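Ice-binding protein (Flavobacteriaceae bacterium, PDB 5UYT) probably binds ice and limits its growth as an antifreeze protein, using two ice-binding-like domains built as right-handed beta-helices. Local coordinates at residues I293-P298 / Y312-A317; G342-T347 / W365-A370. All blocks are in the same frame, centred on the assembly; numbering follows the deposited sequence.

Contact 1 of 2, residues I293-P298 / Y312-A317; sequences IELLYP and YLLNAA
I293 and Y312 lie side by side on the buried face of two parallel strands, and here the packing is tight. CB of I293 meets CD1 of the Y312 ring at 3.7 Å, with its CG2 and CD1 each reaching CE1 of the ring. L295 crosses the same ring obliquely and puts its CB 3.6 Å from CD2 of L314, a methyl that also touches CA of P298. The P298 ring packs over L314 and A316, and its CB comes 3.4 Å from A317 O. With CG anti to its carbonyl carbon (chi1 -70°), Y312 lays its ring alongside I293 and carries its hydroxyl to D47, T308 and H310. An alanine in place of Y312 would probably strip I293 and L295 of their shared apolar neighbour and leave D47 without its hydroxyl partner. Two backbone bonds hold the strands in register: L313 N to I293 O at 3.0 Å and L295 N to L313 O at 2.8 Å.

The other side is looser and wetter. E294, extended throughout, runs beside L313, their nearest side-chain atoms, CD and CD2, being 4.2 Å apart. Its OE2 accepts from a water at 2.7 Å, which also donates to L295 O and accepts from N315 N. Direct backbone pairing ends after L295, where this water bridges the polar groups instead: apolar grip inside, bridged hydration outside.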
ATOM      1  N   ILE A 293      -7.112   3.636  -7.167  1.00 22.41           N
ATOM      2  CA  ILE A 293      -6.547   4.615  -6.209  1.00 22.00           C
ATOM      3  C   ILE A 293      -5.527   5.432  -6.959  1.00 21.42           C
ATOM      4  O   ILE A 293      -4.633   4.863  -7.605  1.00 21.09           O
ATOM      5  CB  ILE A 293      -5.849   3.942  -4.995  1.00 20.69           C
ATOM      6  CG1 ILE A 293      -6.877   3.234  -4.076  1.00 20.97           C
ATOM      7  CG2 ILE A 293      -4.987   4.957  -4.199  1.00 20.32           C
ATOM      8  CD1 ILE A 293      -6.216   2.293  -3.068  1.00 20.62           C
ATOM      9  N   GLU A 294      -5.659   6.758  -6.891  1.00 22.00           N
ATOM     10  CA  GLU A 294      -4.615   7.614  -7.474  1.00 22.07           C
ATOM     11  C   GLU A 294      -3.643   8.055  -6.387  1.00 21.29           C
ATOM     12  O   GLU A 294      -4.064   8.587  -5.337  1.00 22.37           O
ATOM     13  CB  GLU A 294      -5.176   8.851  -8.198  1.00 23.50           C
ATOM     14  CG  GLU A 294      -4.059   9.739  -8.789  1.00 23.25           C
ATOM     15  CD  GLU A 294      -4.565  10.987  -9.506  1.00 24.68           C
ATOM     16  OE1 GLU A 294      -5.806  11.163  -9.634  1.00 25.88           O
ATOM     17  OE2 GLU A 294      -3.721  11.814  -9.925  1.00 24.34           O
ATOM     18  N   LEU A 295      -2.367   7.844  -6.648  1.00 20.04           N
ATOM     19  CA  LEU A 295      -1.293   8.274  -5.739  1.00 19.66           C
ATOM     20  C   LEU A 295      -0.947   9.671  -6.184  1.00 20.06           C
ATOM     21  O   LEU A 295      -0.404   9.878  -7.281  1.00 19.56           O
ATOM     22  CB  LEU A 295      -0.072   7.304  -5.791  1.00 18.62           C
ATOM     23  CG  LEU A 295      -0.377   5.841  -5.429  1.00 18.33           C
ATOM     24  CD1 LEU A 295       0.795   4.916  -5.642  1.00 17.40           C
ATOM     25  CD2 LEU A 295      -0.880   5.694  -3.980  1.00 18.93           C
ATOM     26  N   LEU A 296      -1.306  10.649  -5.342  1.00 20.31           N
ATOM     27  CA  LEU A 296      -1.370  12.034  -5.807  1.00 21.60           C
ATOM     28  C   LEU A 296      -0.040  12.778  -5.959  1.00 21.75           C
ATOM     29  O   LEU A 296      -0.020  13.907  -6.506  1.00 22.99           O
ATOM     30  CB  LEU A 296      -2.320  12.809  -4.897  1.00 22.58           C
ATOM     31  CG  LEU A 296      -3.770  12.349  -5.046  1.00 23.39           C
ATOM     32  CD1 LEU A 296      -4.604  12.978  -3.939  1.00 24.35           C
ATOM     33  CD2 LEU A 296      -4.369  12.718  -6.403  1.00 24.10           C
ATOM     34  N   TYR A 297       1.058  12.155  -5.507  1.00 20.64           N
ATOM     35  CA  TYR A 297       2.377  12.829  -5.477  1.00 21.13           C
ATOM     36  C   TYR A 297       3.471  11.969  -6.089  1.00 20.27           C
ATOM     37  O   TYR A 297       4.272  11.392  -5.363  1.00 19.87           O
ATOM     38  CB  TYR A 297       2.735  13.339  -4.043  1.00 21.28           C
ATOM     39  CG  TYR A 297       1.591  14.137  -3.488  1.00 22.76           C
ATOM     40  CD1 TYR A 297       0.593  13.524  -2.714  1.00 22.94           C
ATOM     41  CD2 TYR A 297       1.440  15.480  -3.814  1.00 24.48           C
ATOM     42  CE1 TYR A 297      -0.514  14.251  -2.249  1.00 24.01           C
ATOM     43  CE2 TYR A 297       0.344  16.204  -3.362  1.00 25.75           C
ATOM     44  CZ  TYR A 297      -0.631  15.576  -2.596  1.00 26.03           C
ATOM     45  OH  TYR A 297      -1.711  16.322  -2.136  1.00 27.55           O
ATOM     46  N   PRO A 298       3.498  11.886  -7.447  1.00 20.19           N
ATOM     47  CA  PRO A 298       4.432  10.954  -8.076  1.00 19.30           C
ATOM     48  C   PRO A 298       5.885  11.327  -7.869  1.00 18.79           C
ATOM     49  O   PRO A 298       6.734  10.446  -7.865  1.00 18.91           O
ATOM     50  CB  PRO A 298       4.017  11.000  -9.562  1.00 19.36           C
ATOM     51  CG  PRO A 298       2.547  11.345  -9.510  1.00 20.31           C
ATOM     52  CD  PRO A 298       2.500  12.401  -8.414  1.00 20.66           C
ATOM     53  N   TYR A 312      -3.239   1.161  -9.448  1.00 19.50           N
ATOM     54  CA  TYR A 312      -2.896   2.523  -8.995  1.00 19.06           C
ATOM     55  C   TYR A 312      -2.603   3.391 -10.189  1.00 19.32           C
ATOM     56  O   TYR A 312      -2.120   2.890 -11.214  1.00 18.33           O
ATOM     57  CB  TYR A 312      -1.630   2.474  -8.137  1.00 18.69           C
ATOM     58  CG  TYR A 312      -1.880   1.805  -6.814  1.00 18.95           C
ATOM     59  CD1 TYR A 312      -2.470   2.520  -5.761  1.00 19.77           C
ATOM     60  CD2 TYR A 312      -1.583   0.444  -6.618  1.00 18.92           C
ATOM     61  CE1 TYR A 312      -2.727   1.910  -4.531  1.00 18.91           C
ATOM     62  CE2 TYR A 312      -1.839  -0.172  -5.391  1.00 18.38           C
ATOM     63  CZ  TYR A 312      -2.407   0.569  -4.354  1.00 18.54           C
ATOM     64  OH  TYR A 312      -2.698   0.001  -3.121  1.00 18.01           O
ATOM     65  N   LEU A 313      -2.850   4.689 -10.044  1.00 19.88           N
ATOM     66  CA  LEU A 313      -2.423   5.687 -11.037  1.00 20.58           C
ATOM     67  C   LEU A 313      -1.454   6.684 -10.386  1.00 20.42           C
ATOM     68  O   LEU A 313      -1.752   7.280  -9.334  1.00 20.18           O
ATOM     69  CB  LEU A 313      -3.628   6.471 -11.602  1.00 21.76           C
ATOM     70  CG  LEU A 313      -3.258   7.637 -12.535  1.00 22.71           C
ATOM     71  CD1 LEU A 313      -2.579   7.188 -13.833  1.00 23.39           C
ATOM     72  CD2 LEU A 313      -4.505   8.478 -12.813  1.00 24.36           C
ATOM     73  N   LEU A 314      -0.286   6.835 -10.996  1.00 19.44           N
ATOM     74  CA  LEU A 314       0.584   7.973 -10.709  1.00 19.64           C
ATOM     75  C   LEU A 314       0.488   8.871 -11.950  1.00 20.38           C
ATOM     76  O   LEU A 314       1.017   8.506 -13.001  1.00 20.12           O
ATOM     77  CB  LEU A 314       2.020   7.486 -10.476  1.00 18.86           C
ATOM     78  CG  LEU A 314       2.205   6.728  -9.147  1.00 18.69           C
ATOM     79  CD1 LEU A 314       3.213   5.616  -9.355  1.00 18.07           C
ATOM     80  CD2 LEU A 314       2.704   7.673  -8.055  1.00 18.91           C
ATOM     81  N   ASN A 315      -0.177  10.029 -11.829  1.00 20.78           N
ATOM     82  CA  ASN A 315      -0.577  10.798 -13.024  1.00 21.84           C
ATOM     83  C   ASN A 315       0.478  11.820 -13.535  1.00 22.46           C
ATOM     84  O   ASN A 315       0.113  12.866 -14.099  1.00 23.31           O
ATOM     85  CB  ASN A 315      -1.943  11.472 -12.822  1.00 23.31           C
ATOM     86  CG  ASN A 315      -2.617  11.815 -14.156  1.00 24.93           C
ATOM     87  OD1 ASN A 315      -2.460  11.083 -15.147  1.00 25.09           O
ATOM     88  ND2 ASN A 315      -3.328  12.927 -14.200  1.00 26.57           N
ATOM     89  N   ALA A 316       1.765  11.502 -13.342  1.00 20.85           N
ATOM     90  CA  ALA A 316       2.886  12.380 -13.737  1.00 21.47           C
ATOM     91  C   ALA A 316       4.142  11.554 -13.768  1.00 20.72           C
ATOM     92  O   ALA A 316       4.136  10.402 -13.325  1.00 19.91           O
ATOM     93  CB  ALA A 316       3.064  13.532 -12.717  1.00 21.89           C
ATOM     94  N   ALA A 317       5.229  12.142 -14.270  1.00 20.97           N
ATOM     95  CA  ALA A 317       6.550  11.517 -14.137  1.00 20.04           C
ATOM     96  C   ALA A 317       6.748  11.108 -12.679  1.00 20.02           C
ATOM     97  O   ALA A 317       6.414  11.887 -11.752  1.00 19.78           O
ATOM     98  CB  ALA A 317       7.629  12.507 -14.546  1.00 21.03           C
TER
HETATM   99  O   HOH W   1      -1.139  11.309  -9.524  1.00 19.27           O

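Contact 2 of 2, residues G342-T347 / W365-A370; sequences GALSTT and WKVDGA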
ATOM      1  N   GLY A 342       3.794   9.177 -17.482  1.00 20.82           N
ATOM      2  CA  GLY A 342       5.032   9.923 -17.711  1.00 21.05           C
ATOM      3  C   GLY A 342       6.208   8.973 -17.524  1.00 19.87           C
ATOM      4  O   GLY A 342       6.015   7.766 -17.415  1.00 19.11           O
ATOM      5  N   ALA A 343       7.422   9.520 -17.448  1.00 20.21           N
ATOM      6  CA  ALA A 343       8.634   8.715 -17.286  1.00 19.60           C
ATOM      7  C   ALA A 343       8.782   8.199 -15.853  1.00 19.26           C
ATOM      8  O   ALA A 343       8.231   8.794 -14.903  1.00 19.59           O
ATOM      9  CB  ALA A 343       9.865   9.539 -17.645  1.00 20.34           C
ATOM     10  N   LEU A 344       9.515   7.105 -15.710  1.00 17.44           N
ATOM     11  CA  LEU A 344       9.856   6.559 -14.396  1.00 17.30           C
ATOM     12  C   LEU A 344      11.372   6.658 -14.202  1.00 17.19           C
ATOM     13  O   LEU A 344      12.132   6.235 -15.080  1.00 17.16           O
ATOM     14  CB  LEU A 344       9.441   5.073 -14.288  1.00 17.02           C
ATOM     15  CG  LEU A 344       9.986   4.347 -13.050  1.00 16.62           C
ATOM     16  CD1 LEU A 344       9.485   5.008 -11.746  1.00 15.92           C
ATOM     17  CD2 LEU A 344       9.649   2.845 -13.083  1.00 17.06           C
ATOM     18  N   SER A 345      11.807   7.217 -13.072  1.00 17.00           N
ATOM     19  CA  SER A 345      13.238   7.228 -12.733  1.00 17.47           C
ATOM     20  C   SER A 345      13.341   6.854 -11.262  1.00 16.96           C
ATOM     21  O   SER A 345      12.324   6.790 -10.566  1.00 16.65           O
ATOM     22  CB  SER A 345      13.868   8.611 -12.993  1.00 18.72           C
ATOM     23  OG  SER A 345      13.254   9.612 -12.169  1.00 19.32           O
ATOM     24  N   THR A 346      14.558   6.597 -10.784  1.00 15.99           N
ATOM     25  CA  THR A 346      14.729   6.170  -9.381  1.00 15.98           C
ATOM     26  C   THR A 346      15.972   6.807  -8.792  1.00 15.92           C
ATOM     27  O   THR A 346      16.858   7.280  -9.527  1.00 16.29           O
ATOM     28  CB  THR A 346      14.833   4.621  -9.197  1.00 15.41           C
ATOM     29  OG1 THR A 346      16.156   4.155  -9.503  1.00 15.87           O
ATOM     30  CG2 THR A 346      13.823   3.833 -10.093  1.00 15.88           C
ATOM     31  N   THR A 347      16.066   6.737  -7.473  1.00 15.12           N
ATOM     32  CA  THR A 347      17.336   7.012  -6.798  1.00 14.35           C
ATOM     33  C   THR A 347      18.258   5.787  -6.887  1.00 14.22           C
ATOM     34  O   THR A 347      17.796   4.653  -7.152  1.00 14.51           O
ATOM     35  CB  THR A 347      17.114   7.358  -5.325  1.00 14.74           C
ATOM     36  OG1 THR A 347      16.465   6.290  -4.660  1.00 14.53           O
ATOM     37  CG2 THR A 347      16.232   8.654  -5.199  1.00 15.20           C
ATOM     38  N   TRP A 365       3.935  -2.821 -14.196  1.00 17.19           N
ATOM     39  CA  TRP A 365       4.114  -1.378 -14.216  1.00 16.90           C
ATOM     40  C   TRP A 365       3.876  -0.948 -15.654  1.00 17.93           C
ATOM     41  O   TRP A 365       4.570  -1.426 -16.571  1.00 18.92           O
ATOM     42  CB  TRP A 365       5.564  -1.022 -13.870  1.00 16.63           C
ATOM     43  CG  TRP A 365       6.051  -1.531 -12.527  1.00 15.86           C
ATOM     44  CD1 TRP A 365       6.440  -2.816 -12.220  1.00 15.98           C
ATOM     45  CD2 TRP A 365       6.235  -0.756 -11.346  1.00 16.46           C
ATOM     46  NE1 TRP A 365       6.840  -2.875 -10.901  1.00 16.15           N
ATOM     47  CE2 TRP A 365       6.721  -1.624 -10.344  1.00 16.06           C
ATOM     48  CE3 TRP A 365       5.998   0.597 -11.022  1.00 16.45           C
ATOM     49  CZ2 TRP A 365       6.995  -1.188  -9.037  1.00 16.82           C
ATOM     50  CZ3 TRP A 365       6.294   1.039  -9.724  1.00 16.94           C
ATOM     51  CH2 TRP A 365       6.807   0.145  -8.750  1.00 17.17           C
ATOM     52  N   LYS A 366       2.900  -0.062 -15.865  1.00 18.06           N
ATOM     53  CA  LYS A 366       2.639   0.473 -17.195  1.00 19.29           C
ATOM     54  C   LYS A 366       3.225   1.879 -17.226  1.00 18.92           C
ATOM     55  O   LYS A 366       2.683   2.754 -16.535  1.00 18.77           O
ATOM     56  CB  LYS A 366       1.119   0.523 -17.393  1.00 20.74           C
ATOM     57  CG  LYS A 366       0.615   0.877 -18.808  1.00 24.62           C
ATOM     58  CD  LYS A 366       0.622   2.377 -19.108  1.00 27.77           C
ATOM     59  CE  LYS A 366      -0.116   3.243 -18.086  1.00 29.29           C
ATOM     60  NZ  LYS A 366       0.135   4.697 -18.342  1.00 31.02           N
ATOM     61  N   VAL A 367       4.301   2.110 -17.990  1.00 18.50           N
ATOM     62  CA  VAL A 367       4.973   3.420 -17.942  1.00 17.77           C
ATOM     63  C   VAL A 367       4.861   4.139 -19.302  1.00 18.36           C
ATOM     64  O   VAL A 367       5.393   3.690 -20.323  1.00 18.53           O
ATOM     65  CB  VAL A 367       6.474   3.260 -17.553  1.00 17.25           C
ATOM     66  CG1 VAL A 367       7.113   4.650 -17.479  1.00 17.38           C
ATOM     67  CG2 VAL A 367       6.582   2.486 -16.220  1.00 16.23           C
ATOM     68  N   ASP A 368       4.123   5.244 -19.321  1.00 19.34           N
ATOM     69  CA  ASP A 368       3.943   5.975 -20.568  1.00 21.09           C
ATOM     70  C   ASP A 368       5.064   7.003 -20.707  1.00 21.35           C
ATOM     71  O   ASP A 368       4.859   8.217 -20.555  1.00 20.44           O
ATOM     72  CB  ASP A 368       2.567   6.653 -20.635  1.00 23.07           C
ATOM     73  CG  ASP A 368       2.306   7.299 -21.969  1.00 26.94           C
ATOM     74  OD1 ASP A 368       2.946   6.924 -22.976  1.00 28.03           O
ATOM     75  OD2 ASP A 368       1.427   8.201 -22.039  1.00 28.33           O
ATOM     76  N   GLY A 369       6.260   6.481 -20.972  1.00 20.58           N
ATOM     77  CA  GLY A 369       7.446   7.297 -21.122  1.00 20.74           C
ATOM     78  C   GLY A 369       8.717   6.489 -20.921  1.00 19.75           C
ATOM     79  O   GLY A 369       8.699   5.252 -20.914  1.00 19.63           O
ATOM     80  N   ALA A 370       9.832   7.204 -20.775  1.00 19.61           N
ATOM     81  CA  ALA A 370      11.146   6.565 -20.532  1.00 19.01           C
ATOM     82  C   ALA A 370      11.197   5.864 -19.178  1.00 18.35           C
ATOM     83  O   ALA A 370      10.411   6.172 -18.257  1.00 18.20           O
ATOM     84  CB  ALA A 370      12.252   7.625 -20.623  1.00 19.57           C
TER
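A370 O takes the N-H of L344 at 2.9 Å in a nearly straight bond (166° at the hydrogen), the donor tilted slightly from the carbonyl plane. A343 lies against the same oxygen, its CA in a bent C-H...O contact at 3.3 Å and its CB packed alongside. Behind this bond the two segments turn corners in nearly the same way, and the CA atoms of A343 and G369 come within 4.3 Å. D368 is the centre of an inverse gamma turn, closed by a weak bond from G369 N to V367 O. G342 and G369 both take backbone angles that call for glycine, and a CB on G369 would also strike A343 N and G342 C.

V367 fills the inner side of the corner. Its CG1, anti to the backbone N (chi1 -178°), comes 3.3 Å from G342 O and 4.0 Å from CB of L344. Beyond the corner L344 goes on to pair with D372 through the backbone. With a single direct hydrogen bond, the corners of these consecutive beta-helix coils are matched mainly by backbone shape: G369 allows the close approach, G342 is required by its own backbone angles, and the valine methyl packs beneath.

Overall arrangement
The two contacts, with centres about 12 Å apart, join coils of the same beta-helical domain, and A317 CB touches A343 O where they meet. Contact 1 and contact 2 lie along the same run of parallel strands, with 336-340 between 311-314 and 363-367. Both are partly buried. Contact 1 is the larger, pairing strands directly, with an aromatic and aliphatic inner face and a charged, hydrated outer one. Contact 2 sits where the chain leaves that run and bends toward strands 344-346 and 371-373; it relies on close backbone approach at small residues and one hydrogen bond, contact 1 on paired backbone bonds and packed apolar side chains.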